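Local coordinates for citrate lyase subunit beta-like protein (Mycobacterium tuberculosis H37Rv, PDB 6CHU) that probably acts as a magnesium-dependent lyase of the HpcH/HpaI aldolase family, working as a homotrimer in itaconate dissimilation and leucine catabolism, at residues Q81-D84 and L85-L88. Numbering follows the deposited sequence.
Sequences QARD and LEAL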
ATOM      1  N   GLN A  81       3.987  31.168   0.612  1.00 28.26           N
ATOM      2  CA  GLN A  81       4.447  30.684  -0.686  1.00 28.33           C
ATOM      3  C   GLN A  81       4.476  31.809  -1.712  1.00 23.33           C
ATOM      4  O   GLN A  81       5.404  31.893  -2.529  1.00 23.73           O
ATOM      5  CB  GLN A  81       3.578  29.532  -1.193  1.00 23.07           C
ATOM      6  CG  GLN A  81       4.297  28.763  -2.308  1.00 23.88           C
ATOM      7  CD  GLN A  81       3.361  27.963  -3.182  1.00 25.09           C
ATOM      8  OE1 GLN A  81       2.687  28.515  -4.047  1.00 26.65           O
ATOM      9  NE2 GLN A  81       3.312  26.646  -2.959  1.00 22.50           N
ATOM     10  N   ALA A  82       3.477  32.696  -1.677  1.00 24.03           N
ATOM     11  CA  ALA A  82       3.475  33.826  -2.600  1.00 26.71           C
ATOM     12  C   ALA A  82       4.696  34.706  -2.382  1.00 28.36           C
ATOM     13  O   ALA A  82       5.345  35.136  -3.344  1.00 25.83           O
ATOM     14  CB  ALA A  82       2.186  34.636  -2.439  1.00 31.35           C
ATOM     15  N   ARG A  83       5.033  34.972  -1.116  1.00 27.53           N
ATOM     16  CA  ARG A  83       6.235  35.740  -0.809  1.00 29.06           C
ATOM     17  C   ARG A  83       7.492  35.002  -1.258  1.00 27.12           C
ATOM     18  O   ARG A  83       8.424  35.625  -1.781  1.00 25.86           O
ATOM     19  CB  ARG A  83       6.297  36.042   0.689  1.00 29.65           C
ATOM     20  CG  ARG A  83       5.081  36.783   1.248  1.00 30.26           C
ATOM     21  CD  ARG A  83       4.957  38.202   0.712  1.00 43.29           C
ATOM     22  NE  ARG A  83       4.317  38.273  -0.602  1.00 50.40           N
ATOM     23  CZ  ARG A  83       3.005  38.158  -0.808  1.00 47.98           C
ATOM     24  NH1 ARG A  83       2.186  37.949   0.215  1.00 44.36           N
ATOM     25  NH2 ARG A  83       2.515  38.245  -2.040  1.00 41.09           N
ATOM     26  N   ASP A  84       7.526  33.675  -1.070  1.00 27.02           N
ATOM     27  CA  ASP A  84       8.674  32.868  -1.491  1.00 24.22           C
ATOM     28  C   ASP A  84       8.924  32.996  -2.987  1.00 26.50           C
ATOM     29  O   ASP A  84      10.067  33.158  -3.429  1.00 24.47           O
ATOM     30  CB  ASP A  84       8.451  31.392  -1.156  1.00 22.66           C
ATOM     31  CG  ASP A  84       8.302  31.133   0.321  1.00 27.16           C
ATOM     32  OD1 ASP A  84       8.740  31.971   1.140  1.00 26.16           O
ATOM     33  OD2 ASP A  84       7.737  30.075   0.649  1.00 24.61           O
ATOM     34  N   LEU A  85       7.868  32.864  -3.788  1.00 22.67           N
ATOM     35  CA  LEU A  85       8.053  32.915  -5.236  1.00 23.48           C
ATOM     36  C   LEU A  85       8.514  34.291  -5.685  1.00 26.24           C
ATOM     37  O   LEU A  85       9.319  34.409  -6.625  1.00 27.31           O
ATOM     38  CB  LEU A  85       6.758  32.510  -5.940  1.00 21.67           C
ATOM     39  CG  LEU A  85       6.291  31.073  -5.685  1.00 25.96           C
ATOM     40  CD1 LEU A  85       5.070  30.765  -6.546  1.00 27.85           C
ATOM     41  CD2 LEU A  85       7.396  30.060  -5.954  1.00 27.50           C
ATOM     42  N   GLU A  86       8.044  35.345  -5.017  1.00 23.64           N
ATOM     43  CA  GLU A  86       8.553  36.675  -5.324  1.00 25.61           C
ATOM     44  C   GLU A  86      10.045  36.769  -5.032  1.00 28.74           C
ATOM     45  O   GLU A  86      10.810  37.308  -5.841  1.00 30.60           O
ATOM     46  CB  GLU A  86       7.779  37.725  -4.539  1.00 29.50           C
ATOM     47  CG  GLU A  86       6.354  37.879  -5.015  1.00 35.06           C
ATOM     48  CD  GLU A  86       5.472  38.582  -4.001  1.00 46.86           C
ATOM     49  OE1 GLU A  86       5.984  38.999  -2.938  1.00 48.01           O
ATOM     50  OE2 GLU A  86       4.260  38.706  -4.266  1.00 47.84           O
ATOM     51  N   ALA A  87      10.480  36.238  -3.888  1.00 30.50           N
ATOM     52  CA  ALA A  87      11.900  36.286  -3.555  1.00 30.05           C
ATOM     53  C   ALA A  87      12.727  35.469  -4.538  1.00 28.08           C
ATOM     54  O   ALA A  87      13.834  35.877  -4.919  1.00 30.79           O
ATOM     55  CB  ALA A  87      12.124  35.793  -2.125  1.00 27.47           C
ATOM     56  N   LEU A  88      12.198  34.321  -4.971  1.00 23.39           N
ATOM     57  CA  LEU A  88      12.923  33.449  -5.891  1.00 23.09           C
ATOM     58  C   LEU A  88      13.156  34.104  -7.240  1.00 29.18           C
ATOM     59  O   LEU A  88      14.094  33.727  -7.957  1.00 27.91           O
ATOM     60  CB  LEU A  88      12.150  32.157  -6.091  1.00 22.65           C
ATOM     61  CG  LEU A  88      12.415  31.086  -5.050  1.00 30.50           C
ATOM     62  CD1 LEU A  88      11.361  29.988  -5.165  1.00 32.87           C
ATOM     63  CD2 LEU A  88      13.825  30.533  -5.261  1.00 29.46           C
TER
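Arg83 and Glu86, three residues apart on one helix, run side by side and meet in a two-pronged salt bridge, a compact example of how a helix pairs opposite charges on its exposed face. The glutamate can be followed outward. Glu86 CB rests 3.5 Å from Arg83 O, and its CG then passes 3.4 Å from Ala82 O, so the aliphatic part of the chain lies against the carbonyls of the preceding turn. Extended beyond CG (chi2 162°), the chain carries CD to the edge of the arginine's guanidinium group. There Glu86 OE1 accepts a bond from Arg83 NE at 3.0 Å, and Glu86 OE2 one from Arg83 NH2 at 2.9 Å that is almost perfectly straight. Both oxygens sit in or close to the guanidinium plane, yet the nitrogens meet them from above the carboxylate, because the two flat groups are turned 37° apart. Arg83 achieves this side-on grip by bending at chi2 and chi3, which brings one face of its guanidinium group over Ala82, whose CB stands 3.6 Å from the Arg83 guanidinium plane, offset toward the rim.

Beneath this surface pair the backbone follows the alpha-helical i to i+4 pattern, with Leu85 N bonded to Gln81 O at 2.9 Å and Leu88 N bonded to Asp84 O at the same length. Leu85 CG packs against the carbonyl of Gln81, and Leu88 CB and CG lie against the carbonyl oxygen of Asp84. The buried polar ends turn to the rest of the fold: Asp84 forms a salt bridge with Arg56 of helix 52-61 and a hydrogen bond with Asn74, while Gln81 NE2 binds Asn74 O. Leu88 reaches Val96 of strand 95-98. Such an amphipathic helix, with an ion pair on its exposed face and its buried side anchored to the barrel, belongs here to a beta-alpha-beta crossover of the TIM barrel, linking strands 69-72 and 95-98.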